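Local atomic coordinates of cypemycin cysteine dehydrogenase (decarboxylating) (Streptomyces sp, PDB entry 6JDD), a protein that catalyses the oxidative decarboxylation of the C-terminal cysteine of the cypemycin precursor peptide as an FAD-containing enzyme of linaridin biosynthesis. Residues A[8-13]-A[37-42]; A[92-97]-A[168-173]; A[101-106]-A[141-146]. All blocks are in the same frame, centred on the assembly; numbering follows the deposited sequence.

Contact 1 (A[8-13]-A[37-42]); sequences GAELHV and ELVVNV
Leu-38 reaches the other strand with both methyl groups: CD1 lies against the carbonyl of Ala-9, while CD2 meets CD2 of Leu-11 at 3.8 Å, the two leucines crossing at about a right angle. Hydrogen bonding starts one residue on, where Val-39 N donates to Ala-9 O (3.0 Å). Val-39 O accepts from Leu-11 N, and the valine's CG1 runs beside the carboxylate carbon of Glu-10. Val-40 turns to the other face, CG1 4.2 Å from Leu-11 CD1, and gives its N-H to Asn-62. Asn-41 bonds through both backbone and side chain. Its N donates to Leu-11 O (3.0 Å), and its O accepts from Val-13 N (2.8 Å) while lying above the rim of the His-12 ring, whose ND1 is bonded to Ser-84. With CG anti to the carbonyl carbon (chi1 -51°), ND2 faces Glu-10 OE2 at 2.9 Å; the hydrogen bond is nearly straight (174°) and meets the anti side of the carboxylate, slightly out of its plane. A water donates to both Glu-10 OE2 and Asn-41 OD1, closing a ring, and OE2 is also bonded to Ala-86 N. An alanine at Glu-10 would remove this carboxylate, and would probably leave Asn-41 ND2 without its straight acceptor, and the water and Ala-86 N without OE2 as partner. At Val-42, CG2 lies 4.5 Å from Val-13 CB, and the ladder continues through the backbone bond of Val-13 with Ser-43. Parallel pairing at 24° between strand axes, joined through helix 24-34, is the beta-alpha-beta unit of the Rossmann-like flavoprotein fold.

Contact 2 (A[92-97]-A[168-173]); sequences VFPATL and VGFNLP. With FAD (flavin-adenine dinucleotide), chain B.
Pro-94 and Phe-170 bring their CA atoms to 6.1 Å, the nearest backbone approach, where the chain turns a corner at a cis peptide before Pro-94 and Phe-170 sits at the centre of an inverse gamma turn. No hydrogen bond joins the segments; aromatic packing does. The rings of Phe-93 and Phe-170 form an offset stack, with centroids 4.2 Å apart and planes only 6° from parallel, although the two side chains cross at about a right angle. Each ring presents its CE1 over the rim of the other's face. Behind Phe-93, on the face turned from Phe-170, Leu-172 CB makes an off-centre CH-pi contact, 4.2 Å from the ring centroid, and Asn-171 N lies in the ring plane at the edge, 3.8 Å from CE1. Phe-170 also runs alongside Pro-94, whose CB is 3.8 Å from its CD1. This is the carboxyl end of a central strand of a Rossmann-like sheet, where strand 90-95 passes into helix 97-104 and the cofactor binds. Thr-96 N-caps that helix, its OG1 accepting from Thr-99 N, and with OG1 between its backbone N and carbonyl carbon (chi1 54°) the same hydroxyl donates to the FAD phosphate oxygen O1P (2.6 Å). Leu-97 N donates to FAD O2 on the flavin ring at 2.7 Å. Asn-171 N-caps helix 172-185 in the same manner, its OD1 bonded to Gly-174 N and its ND2 to Pro-153 O.

Contact 3 (A[101-106]-A[141-146]); sequences MRLAQG and QTLKLR. With FAD (flavin-adenine dinucleotide), chain B.
Leu-103 CD1 lies at the edge of the Arg-146 guanidinium, near its plane and 4.0 Å from NH1, whereas the Arg-102 guanidinium is turned to the cofactor and has the FAD ribose carbon C2B over the centre of one face. The setting is a Schellman motif that ends helix 97-104, packed against the 3-10 segment 143-145 that comes after helix 134-142. Gly-106, at positive phi, is the C-prime residue: its N bonds to Leu-103 O (3.1 Å), and Arg-107 N returns to Arg-102 O. No direct hydrogen bond crosses between the segments; the side-chain packing is mainly apolar. With CG anti to its carbonyl carbon (chi1 -74°), Leu-143 carries CD2 to 3.8 Å from Ala-104 CA, and the same methyl group lies 4.0 Å from Leu-103 CG. Thr-142 CG2 sits 3.8 Å from Ala-104 O. Ile-135 of a third subunit packs on Thr-142 and Leu-143, while Gln-105 NE2 bonds to Gln-105 O of a second subunit, drawing this helix end into the oligomer. Arg-102 NH1 is salt-bridged to Asp-109, and its NH2 approaches FAD O3P at 3.5 Å without a hydrogen bond. Arg-146 NH1 bonds to Leu-116 O and also donates to a water at 2.8 Å, which in turn donates to Leu-103 O.

Overall arrangement
Contact 1 closes first along the chain, a short loop holding helix 24-34 between strands 10-15 and 39-44. It is complete before contact 2 opens at strand 90-95, the neighbour of strand 10-15 on its other side, and the two touch where Val-13 CG1 packs on Phe-93 CB at 4.0 Å. Contact 2 closes much later, at the start of helix 172-185, and its long loop encloses contact 3, which runs from the end of helix 97-104 to the 3-10 segment after helix 134-142. Contacts 2 and 3 adjoin in sequence and both touch FAD. Contacts 1 and 3 lie on opposite sides of the chain's centre, with centres about 24 Å apart.

Contact 1 (A[8-13]-A[37-42])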
loop_
_atom_site.group_PDB
_atom_site.type_symbol
_atom_site.label_atom_id
_atom_site.label_comp_id
_atom_site.label_asym_id
_atom_site.label_seq_id
_atom_site.Cartn_x
_atom_site.Cartn_y
_atom_site.Cartn_z
ATOM N N GLY A 8 -33.371 33.114 11.462
ATOM C CA GLY A 8 -33.680 31.700 11.752
ATOM C C GLY A 8 -32.802 31.117 12.854
ATOM O O GLY A 8 -31.888 31.833 13.337
ATOM N N ALA A 9 -33.048 29.835 13.178
ATOM C CA ALA A 9 -32.393 29.034 14.248
ATOM C C ALA A 9 -31.167 28.260 13.718
ATOM O O ALA A 9 -30.171 28.176 14.443
ATOM C CB ALA A 9 -33.411 28.097 14.869
ATOM N N GLU A 10 -31.226 27.810 12.472
ATOM C CA GLU A 10 -30.132 26.988 11.921
ATOM C C GLU A 10 -29.933 27.300 10.441
ATOM O O GLU A 10 -30.921 27.543 9.781
ATOM C CB GLU A 10 -30.598 25.541 12.062
ATOM C CG GLU A 10 -29.556 24.487 11.791
ATOM C CD GLU A 10 -29.957 23.160 12.393
ATOM O OE1 GLU A 10 -30.632 23.183 13.398
ATOM O OE2 GLU A 10 -29.591 22.131 11.862
ATOM N N LEU A 11 -28.686 27.415 9.989
ATOM C CA LEU A 11 -28.426 27.474 8.535
ATOM C C LEU A 11 -27.341 26.466 8.151
ATOM O O LEU A 11 -26.834 25.806 8.992
ATOM C CB LEU A 11 -28.080 28.908 8.140
ATOM C CG LEU A 11 -26.928 29.560 8.873
ATOM C CD1 LEU A 11 -25.598 29.051 8.353
ATOM C CD2 LEU A 11 -27.035 31.058 8.692
ATOM N N HIS A 12 -27.097 26.328 6.865
ATOM C CA HIS A 12 -26.109 25.417 6.268
ATOM C C HIS A 12 -25.192 26.220 5.367
ATOM O O HIS A 12 -25.705 27.039 4.591
ATOM C CB HIS A 12 -26.789 24.343 5.436
ATOM C CG HIS A 12 -25.797 23.378 4.899
ATOM N ND1 HIS A 12 -25.604 22.148 5.462
ATOM C CD2 HIS A 12 -24.919 23.478 3.889
ATOM C CE1 HIS A 12 -24.657 21.525 4.800
ATOM N NE2 HIS A 12 -24.204 22.319 3.862
ATOM N N VAL A 13 -23.892 25.982 5.497
ATOM C CA VAL A 13 -22.854 26.625 4.662
ATOM C C VAL A 13 -22.232 25.525 3.815
ATOM O O VAL A 13 -21.791 24.539 4.353
ATOM C CB VAL A 13 -21.811 27.401 5.480
ATOM C CG1 VAL A 13 -20.759 27.958 4.565
ATOM C CG2 VAL A 13 -22.429 28.535 6.283
ATOM N N GLU A 37 -26.387 31.595 19.406
ATOM C CA GLU A 37 -27.567 30.701 19.484
ATOM C C GLU A 37 -27.801 29.996 18.151
ATOM O O GLU A 37 -28.541 29.020 18.135
ATOM C CB GLU A 37 -28.793 31.530 19.859
ATOM C CG GLU A 37 -29.063 32.676 18.901
ATOM C CD GLU A 37 -28.036 33.785 18.961
ATOM O OE1 GLU A 37 -26.999 33.573 19.579
ATOM O OE2 GLU A 37 -28.279 34.843 18.388
ATOM N N LEU A 38 -27.179 30.489 17.089
ATOM C CA LEU A 38 -27.351 29.936 15.725
ATOM C C LEU A 38 -26.661 28.580 15.613
ATOM O O LEU A 38 -25.511 28.496 15.988
ATOM C CB LEU A 38 -26.752 30.923 14.728
ATOM C CG LEU A 38 -26.934 30.574 13.253
ATOM C CD1 LEU A 38 -28.389 30.318 12.905
ATOM C CD2 LEU A 38 -26.385 31.698 12.406
ATOM N N VAL A 39 -27.355 27.563 15.116
ATOM C CA VAL A 39 -26.727 26.269 14.730
ATOM C C VAL A 39 -26.240 26.361 13.278
ATOM O O VAL A 39 -27.063 26.599 12.391
ATOM C CB VAL A 39 -27.690 25.089 14.941
ATOM C CG1 VAL A 39 -27.138 23.781 14.394
ATOM C CG2 VAL A 39 -28.022 24.922 16.396
ATOM N N VAL A 40 -24.946 26.150 13.052
ATOM C CA VAL A 40 -24.295 26.274 11.723
ATOM C C VAL A 40 -23.851 24.879 11.296
ATOM O O VAL A 40 -22.964 24.312 11.928
ATOM C CB VAL A 40 -23.116 27.250 11.793
ATOM C CG1 VAL A 40 -22.400 27.417 10.461
ATOM C CG2 VAL A 40 -23.536 28.589 12.314
ATOM N N ASN A 41 -24.474 24.350 10.262
ATOM C CA ASN A 41 -24.037 23.115 9.568
ATOM C C ASN A 41 -23.110 23.494 8.412
ATOM O O ASN A 41 -23.256 24.574 7.853
ATOM C CB ASN A 41 -25.222 22.291 9.067
ATOM C CG ASN A 41 -26.249 22.048 10.147
ATOM O OD1 ASN A 41 -26.018 21.293 11.088
ATOM N ND2 ASN A 41 -27.401 22.677 9.999
ATOM N N VAL A 42 -22.177 22.621 8.081
ATOM C CA VAL A 42 -21.180 22.910 7.023
ATOM C C VAL A 42 -20.918 21.653 6.198
ATOM O O VAL A 42 -20.703 20.568 6.769
ATOM C CB VAL A 42 -19.873 23.454 7.618
ATOM C CG1 VAL A 42 -18.916 23.870 6.518
ATOM C CG2 VAL A 42 -20.106 24.617 8.562
HETATM O O HOH W 1 -27.957 20.353 12.560
#

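Contact 2 (A[92-97]-A[168-173])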
loop_
_atom_site.group_PDB
_atom_site.type_symbol
_atom_site.label_atom_id
_atom_site.label_comp_id
_atom_site.label_asym_id
_atom_site.label_seq_id
_atom_site.Cartn_x
_atom_site.Cartn_y
_atom_site.Cartn_z
ATOM N N VAL A 92 -23.901 29.161 -0.256
ATOM C CA VAL A 92 -22.734 28.603 -0.983
ATOM C C VAL A 92 -21.604 29.636 -0.913
ATOM O O VAL A 92 -21.666 30.647 -1.579
ATOM C CB VAL A 92 -23.124 28.200 -2.411
ATOM C CG1 VAL A 92 -22.006 27.434 -3.097
ATOM C CG2 VAL A 92 -24.402 27.368 -2.414
ATOM N N PHE A 93 -20.624 29.369 -0.063
ATOM C CA PHE A 93 -19.699 30.382 0.493
ATOM C C PHE A 93 -18.324 29.759 0.647
ATOM O O PHE A 93 -18.136 28.947 1.543
ATOM C CB PHE A 93 -20.217 30.864 1.849
ATOM C CG PHE A 93 -19.410 31.982 2.453
ATOM C CD1 PHE A 93 -19.385 33.232 1.861
ATOM C CD2 PHE A 93 -18.675 31.776 3.600
ATOM C CE1 PHE A 93 -18.634 34.260 2.399
ATOM C CE2 PHE A 93 -17.927 32.810 4.138
ATOM C CZ PHE A 93 -17.904 34.051 3.540
ATOM N N PRO A 94 -17.370 29.983 -0.276
ATOM C CA PRO A 94 -17.641 30.567 -1.584
ATOM C C PRO A 94 -18.225 29.594 -2.615
ATOM O O PRO A 94 -18.273 28.402 -2.358
ATOM C CB PRO A 94 -16.238 30.932 -2.043
ATOM C CG PRO A 94 -15.411 29.797 -1.532
ATOM C CD PRO A 94 -15.985 29.539 -0.155
ATOM N N ALA A 95 -18.650 30.137 -3.763
ATOM C CA ALA A 95 -19.237 29.353 -4.866
ATOM C C ALA A 95 -18.355 29.490 -6.076
ATOM O O ALA A 95 -18.244 30.556 -6.583
ATOM C CB ALA A 95 -20.602 29.818 -5.168
ATOM N N THR A 96 -17.767 28.388 -6.487
ATOM C CA THR A 96 -16.995 28.316 -7.749
ATOM C C THR A 96 -17.952 28.469 -8.953
ATOM O O THR A 96 -19.153 28.134 -8.868
ATOM C CB THR A 96 -16.168 27.023 -7.824
ATOM O OG1 THR A 96 -17.064 25.924 -7.618
ATOM C CG2 THR A 96 -15.056 26.998 -6.791
ATOM N N LEU A 97 -17.360 28.828 -10.079
ATOM C CA LEU A 97 -17.984 28.775 -11.432
ATOM C C LEU A 97 -18.570 27.385 -11.654
ATOM O O LEU A 97 -19.761 27.323 -11.957
ATOM C CB LEU A 97 -16.903 29.132 -12.448
ATOM C CG LEU A 97 -17.279 29.038 -13.922
ATOM C CD1 LEU A 97 -18.635 29.638 -14.190
ATOM C CD2 LEU A 97 -16.256 29.751 -14.761
ATOM N N VAL A 168 -17.091 40.745 -6.998
ATOM C CA VAL A 168 -17.212 39.390 -6.380
ATOM C C VAL A 168 -18.238 39.403 -5.222
ATOM O O VAL A 168 -18.460 40.471 -4.559
ATOM C CB VAL A 168 -15.823 38.844 -5.973
ATOM C CG1 VAL A 168 -15.887 37.498 -5.216
ATOM C CG2 VAL A 168 -14.896 38.794 -7.188
ATOM N N GLY A 169 -18.830 38.225 -4.989
ATOM C CA GLY A 169 -19.946 37.986 -4.063
ATOM C C GLY A 169 -19.549 37.245 -2.799
ATOM O O GLY A 169 -20.459 36.772 -2.123
ATOM N N PHE A 170 -18.260 37.224 -2.442
ATOM C CA PHE A 170 -17.746 36.624 -1.173
ATOM C C PHE A 170 -18.113 37.498 0.031
ATOM O O PHE A 170 -17.258 38.184 0.591
ATOM C CB PHE A 170 -16.233 36.385 -1.210
ATOM C CG PHE A 170 -15.779 35.453 -0.123
ATOM C CD1 PHE A 170 -16.328 34.178 -0.021
ATOM C CD2 PHE A 170 -14.828 35.854 0.805
ATOM C CE1 PHE A 170 -15.916 33.315 0.974
ATOM C CE2 PHE A 170 -14.412 34.987 1.797
ATOM C CZ PHE A 170 -14.971 33.728 1.884
ATOM N N ASN A 171 -19.375 37.446 0.425
ATOM C CA ASN A 171 -19.977 38.467 1.307
ATOM C C ASN A 171 -20.956 37.760 2.239
ATOM O O ASN A 171 -22.153 37.706 1.885
ATOM C CB ASN A 171 -20.650 39.535 0.449
ATOM C CG ASN A 171 -21.353 40.592 1.271
ATOM O OD1 ASN A 171 -21.398 40.498 2.497
ATOM N ND2 ASN A 171 -21.914 41.586 0.606
ATOM N N LEU A 172 -20.494 37.274 3.391
ATOM C CA LEU A 172 -21.397 36.556 4.334
ATOM C C LEU A 172 -22.425 37.509 4.957
ATOM O O LEU A 172 -23.613 37.187 5.017
ATOM C CB LEU A 172 -20.581 35.833 5.406
ATOM C CG LEU A 172 -21.394 35.014 6.405
ATOM C CD1 LEU A 172 -22.239 33.984 5.715
ATOM C CD2 LEU A 172 -20.492 34.319 7.385
ATOM N N PRO A 173 -22.053 38.707 5.467
ATOM C CA PRO A 173 -23.076 39.598 6.039
ATOM C C PRO A 173 -24.228 39.905 5.053
ATOM O O PRO A 173 -25.412 39.755 5.418
ATOM C CB PRO A 173 -22.269 40.846 6.424
ATOM C CG PRO A 173 -20.847 40.318 6.622
ATOM C CD PRO A 173 -20.682 39.260 5.555
HETATM P PA FAD B . -15.991 19.444 -6.382
HETATM O O1A FAD B . -16.930 18.542 -5.651
HETATM O O2A FAD B . -14.571 19.506 -5.927
HETATM O O5B FAD B . -16.033 19.096 -7.948
HETATM C C5B FAD B . -15.089 18.125 -8.468
HETATM C C4B FAD B . -15.638 17.529 -9.741
HETATM O O4B FAD B . -15.560 16.083 -9.662
HETATM C C3B FAD B . -17.107 17.849 -10.055
HETATM O O3B FAD B . -17.314 18.006 -11.453
HETATM C C2B FAD B . -17.837 16.616 -9.514
HETATM O O2B FAD B . -19.083 16.400 -10.142
HETATM C C1B FAD B . -16.837 15.516 -9.850
HETATM N N9A FAD B . -16.945 14.343 -8.991
HETATM C C8A FAD B . -18.075 13.845 -8.391
HETATM N N7A FAD B . -17.834 12.769 -7.678
HETATM C C5A FAD B . -16.468 12.551 -7.819
HETATM C C6A FAD B . -15.601 11.567 -7.307
HETATM N N6A FAD B . -15.995 10.574 -6.514
HETATM N N1A FAD B . -14.294 11.651 -7.650
HETATM C C2A FAD B . -13.904 12.653 -8.449
HETATM N N3A FAD B . -14.626 13.632 -8.988
HETATM C C4A FAD B . -15.915 13.519 -8.628
HETATM N N1 FAD B . -12.701 28.173 -9.354
HETATM C C2 FAD B . -13.598 29.179 -9.235
HETATM O O2 FAD B . -14.716 29.096 -9.750
HETATM N N3 FAD B . -13.316 30.319 -8.550
HETATM C C4 FAD B . -12.103 30.517 -7.938
HETATM O O4 FAD B . -11.892 31.558 -7.332
HETATM C C4X FAD B . -11.142 29.493 -8.039
HETATM N N5 FAD B . -9.981 29.665 -7.462
HETATM C C5X FAD B . -9.063 28.654 -7.575
HETATM C C6 FAD B . -7.810 28.821 -6.960
HETATM C C7 FAD B . -6.841 27.849 -7.032
HETATM C C7M FAD B . -5.508 28.061 -6.361
HETATM C C8 FAD B . -7.108 26.651 -7.739
HETATM C C8M FAD B . -6.062 25.570 -7.831
HETATM C C9 FAD B . -8.335 26.475 -8.346
HETATM C C9A FAD B . -9.331 27.463 -8.278
HETATM N N10 FAD B . -10.580 27.318 -8.879
HETATM C C10 FAD B . -11.525 28.321 -8.783
HETATM C "C1'" FAD B . -10.896 26.086 -9.624
HETATM C "C2'" FAD B . -11.746 25.129 -8.810
HETATM O "O2'" FAD B . -10.998 24.649 -7.697
HETATM C "C3'" FAD B . -12.206 23.943 -9.662
HETATM O "O3'" FAD B . -13.129 24.399 -10.646
HETATM C "C4'" FAD B . -12.853 22.818 -8.850
HETATM O "O4'" FAD B . -13.226 21.751 -9.724
HETATM C "C5'" FAD B . -14.068 23.284 -8.083
HETATM O "O5'" FAD B . -14.737 22.138 -7.491
HETATM P P FAD B . -15.915 22.379 -6.430
HETATM O O1P FAD B . -16.881 23.357 -7.010
HETATM O O2P FAD B . -15.300 22.674 -5.101
HETATM O O3P FAD B . -16.598 20.928 -6.383
#

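Contact 3 (A[101-106]-A[141-146])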
loop_
_atom_site.group_PDB
_atom_site.type_symbol
_atom_site.label_atom_id
_atom_site.label_comp_id
_atom_site.label_asym_id
_atom_site.label_seq_id
_atom_site.Cartn_x
_atom_site.Cartn_y
_atom_site.Cartn_z
ATOM N N MET A 101 -22.421 26.221 -12.337
ATOM C CA MET A 101 -22.813 25.502 -13.563
ATOM C C MET A 101 -23.561 24.188 -13.213
ATOM O O MET A 101 -24.608 23.923 -13.783
ATOM C CB MET A 101 -21.603 25.229 -14.455
ATOM C CG MET A 101 -20.869 26.444 -14.935
ATOM S SD MET A 101 -21.863 27.607 -15.973
ATOM C CE MET A 101 -22.596 28.657 -14.708
ATOM N N ARG A 102 -23.009 23.408 -12.277
ATOM C CA ARG A 102 -23.625 22.116 -11.868
ATOM C C ARG A 102 -25.034 22.358 -11.311
ATOM O O ARG A 102 -25.931 21.539 -11.596
ATOM C CB ARG A 102 -22.742 21.408 -10.834
ATOM C CG ARG A 102 -21.530 20.705 -11.429
ATOM C CD ARG A 102 -21.060 19.543 -10.575
ATOM N NE ARG A 102 -20.391 19.982 -9.359
ATOM C CZ ARG A 102 -20.557 19.422 -8.166
ATOM N NH1 ARG A 102 -21.374 18.392 -8.025
ATOM N NH2 ARG A 102 -19.904 19.893 -7.118
ATOM N N LEU A 103 -25.211 23.441 -10.548
ATOM C CA LEU A 103 -26.509 23.787 -9.930
ATOM C C LEU A 103 -27.505 24.189 -11.028
ATOM O O LEU A 103 -28.602 23.677 -11.066
ATOM C CB LEU A 103 -26.241 24.924 -8.947
ATOM C CG LEU A 103 -27.418 25.313 -8.084
ATOM C CD1 LEU A 103 -27.941 24.127 -7.256
ATOM C CD2 LEU A 103 -26.978 26.472 -7.217
ATOM N N ALA A 104 -27.063 25.057 -11.922
ATOM C CA ALA A 104 -27.816 25.540 -13.093
ATOM C C ALA A 104 -28.207 24.386 -14.009
ATOM O O ALA A 104 -29.068 24.589 -14.838
ATOM C CB ALA A 104 -26.974 26.525 -13.858
ATOM N N GLN A 105 -27.555 23.232 -13.899
ATOM C CA GLN A 105 -27.778 22.146 -14.867
ATOM C C GLN A 105 -28.494 20.980 -14.175
ATOM O O GLN A 105 -28.570 19.882 -14.757
ATOM C CB GLN A 105 -26.445 21.782 -15.501
ATOM C CG GLN A 105 -25.995 22.904 -16.408
ATOM C CD GLN A 105 -24.524 22.875 -16.775
ATOM O OE1 GLN A 105 -23.815 21.896 -16.521
ATOM N NE2 GLN A 105 -24.068 23.963 -17.396
ATOM N N GLY A 106 -28.962 21.190 -12.963
ATOM C CA GLY A 106 -29.762 20.147 -12.289
ATOM C C GLY A 106 -28.944 18.956 -11.805
ATOM O O GLY A 106 -29.537 17.976 -11.376
ATOM N N GLN A 141 -28.336 32.770 -15.760
ATOM C CA GLN A 141 -29.733 33.223 -16.022
ATOM C C GLN A 141 -30.663 32.043 -15.701
ATOM O O GLN A 141 -31.787 32.283 -15.186
ATOM C CB GLN A 141 -29.998 33.697 -17.468
ATOM C CG GLN A 141 -29.787 35.174 -17.773
ATOM C CD GLN A 141 -30.381 35.514 -19.136
ATOM O OE1 GLN A 141 -30.592 34.653 -20.020
ATOM N NE2 GLN A 141 -30.682 36.802 -19.332
ATOM N N THR A 142 -30.286 30.830 -16.067
ATOM C CA THR A 142 -31.178 29.654 -15.885
ATOM C C THR A 142 -31.604 29.513 -14.425
ATOM O O THR A 142 -32.720 28.994 -14.147
ATOM C CB THR A 142 -30.558 28.361 -16.397
ATOM O OG1 THR A 142 -30.369 28.493 -17.794
ATOM C CG2 THR A 142 -31.471 27.182 -16.224
ATOM N N LEU A 143 -30.772 29.986 -13.510
ATOM C CA LEU A 143 -31.118 29.864 -12.080
ATOM C C LEU A 143 -32.324 30.750 -11.696
ATOM O O LEU A 143 -32.949 30.452 -10.668
ATOM C CB LEU A 143 -29.874 30.197 -11.261
ATOM C CG LEU A 143 -28.786 29.114 -11.253
ATOM C CD1 LEU A 143 -27.502 29.651 -10.651
ATOM C CD2 LEU A 143 -29.214 27.874 -10.504
ATOM N N LYS A 144 -32.732 31.743 -12.502
ATOM C CA LYS A 144 -33.969 32.505 -12.203
ATOM C C LYS A 144 -35.210 31.619 -12.332
ATOM O O LYS A 144 -36.250 32.036 -11.807
ATOM C CB LYS A 144 -34.060 33.762 -13.066
ATOM C CG LYS A 144 -33.239 34.919 -12.513
ATOM C CD LYS A 144 -32.615 35.716 -13.607
ATOM C CE LYS A 144 -32.171 37.095 -13.190
ATOM N NZ LYS A 144 -32.393 38.043 -14.323
ATOM N N LEU A 145 -35.135 30.433 -12.951
ATOM C CA LEU A 145 -36.304 29.503 -12.978
ATOM C C LEU A 145 -36.642 28.990 -11.567
ATOM O O LEU A 145 -37.757 28.405 -11.368
ATOM C CB LEU A 145 -35.982 28.349 -13.923
ATOM C CG LEU A 145 -35.704 28.756 -15.376
ATOM C CD1 LEU A 145 -35.707 27.533 -16.269
ATOM C CD2 LEU A 145 -36.705 29.795 -15.892
ATOM N N ARG A 146 -35.714 29.173 -10.629
ATOM C CA ARG A 146 -35.904 28.727 -9.234
ATOM C C ARG A 146 -36.129 29.954 -8.370
ATOM O O ARG A 146 -35.273 30.824 -8.259
ATOM C CB ARG A 146 -34.704 27.910 -8.753
ATOM C CG ARG A 146 -34.516 26.601 -9.516
ATOM C CD ARG A 146 -33.571 25.626 -8.847
ATOM N NE ARG A 146 -34.013 25.261 -7.509
ATOM C CZ ARG A 146 -33.215 24.773 -6.572
ATOM N NH1 ARG A 146 -31.935 24.589 -6.841
ATOM N NH2 ARG A 146 -33.684 24.482 -5.371
HETATM P PA FAD B . -15.991 19.444 -6.382
HETATM O O1A FAD B . -16.930 18.542 -5.651
HETATM O O2A FAD B . -14.571 19.506 -5.927
HETATM O O5B FAD B . -16.033 19.096 -7.948
HETATM C C5B FAD B . -15.089 18.125 -8.468
HETATM C C4B FAD B . -15.638 17.529 -9.741
HETATM O O4B FAD B . -15.560 16.083 -9.662
HETATM C C3B FAD B . -17.107 17.849 -10.055
HETATM O O3B FAD B . -17.314 18.006 -11.453
HETATM C C2B FAD B . -17.837 16.616 -9.514
HETATM O O2B FAD B . -19.083 16.400 -10.142
HETATM C C1B FAD B . -16.837 15.516 -9.850
HETATM N N9A FAD B . -16.945 14.343 -8.991
HETATM C C8A FAD B . -18.075 13.845 -8.391
HETATM N N7A FAD B . -17.834 12.769 -7.678
HETATM C C5A FAD B . -16.468 12.551 -7.819
HETATM C C6A FAD B . -15.601 11.567 -7.307
HETATM N N6A FAD B . -15.995 10.574 -6.514
HETATM N N1A FAD B . -14.294 11.651 -7.650
HETATM C C2A FAD B . -13.904 12.653 -8.449
HETATM N N3A FAD B . -14.626 13.632 -8.988
HETATM C C4A FAD B . -15.915 13.519 -8.628
HETATM N N1 FAD B . -12.701 28.173 -9.354
HETATM C C2 FAD B . -13.598 29.179 -9.235
HETATM O O2 FAD B . -14.716 29.096 -9.750
HETATM N N3 FAD B . -13.316 30.319 -8.550
HETATM C C4 FAD B . -12.103 30.517 -7.938
HETATM O O4 FAD B . -11.892 31.558 -7.332
HETATM C C4X FAD B . -11.142 29.493 -8.039
HETATM N N5 FAD B . -9.981 29.665 -7.462
HETATM C C5X FAD B . -9.063 28.654 -7.575
HETATM C C6 FAD B . -7.810 28.821 -6.960
HETATM C C7 FAD B . -6.841 27.849 -7.032
HETATM C C7M FAD B . -5.508 28.061 -6.361
HETATM C C8 FAD B . -7.108 26.651 -7.739
HETATM C C8M FAD B . -6.062 25.570 -7.831
HETATM C C9 FAD B . -8.335 26.475 -8.346
HETATM C C9A FAD B . -9.331 27.463 -8.278
HETATM N N10 FAD B . -10.580 27.318 -8.879
HETATM C C10 FAD B . -11.525 28.321 -8.783
HETATM C "C1'" FAD B . -10.896 26.086 -9.624
HETATM C "C2'" FAD B . -11.746 25.129 -8.810
HETATM O "O2'" FAD B . -10.998 24.649 -7.697
HETATM C "C3'" FAD B . -12.206 23.943 -9.662
HETATM O "O3'" FAD B . -13.129 24.399 -10.646
HETATM C "C4'" FAD B . -12.853 22.818 -8.850
HETATM O "O4'" FAD B . -13.226 21.751 -9.724
HETATM C "C5'" FAD B . -14.068 23.284 -8.083
HETATM O "O5'" FAD B . -14.737 22.138 -7.491
HETATM P P FAD B . -15.915 22.379 -6.430
HETATM O O1P FAD B . -16.881 23.357 -7.010
HETATM O O2P FAD B . -15.300 22.674 -5.101
HETATM O O3P FAD B . -16.598 20.928 -6.383
HETATM O O HOH W 2 -30.917 24.079 -9.360
#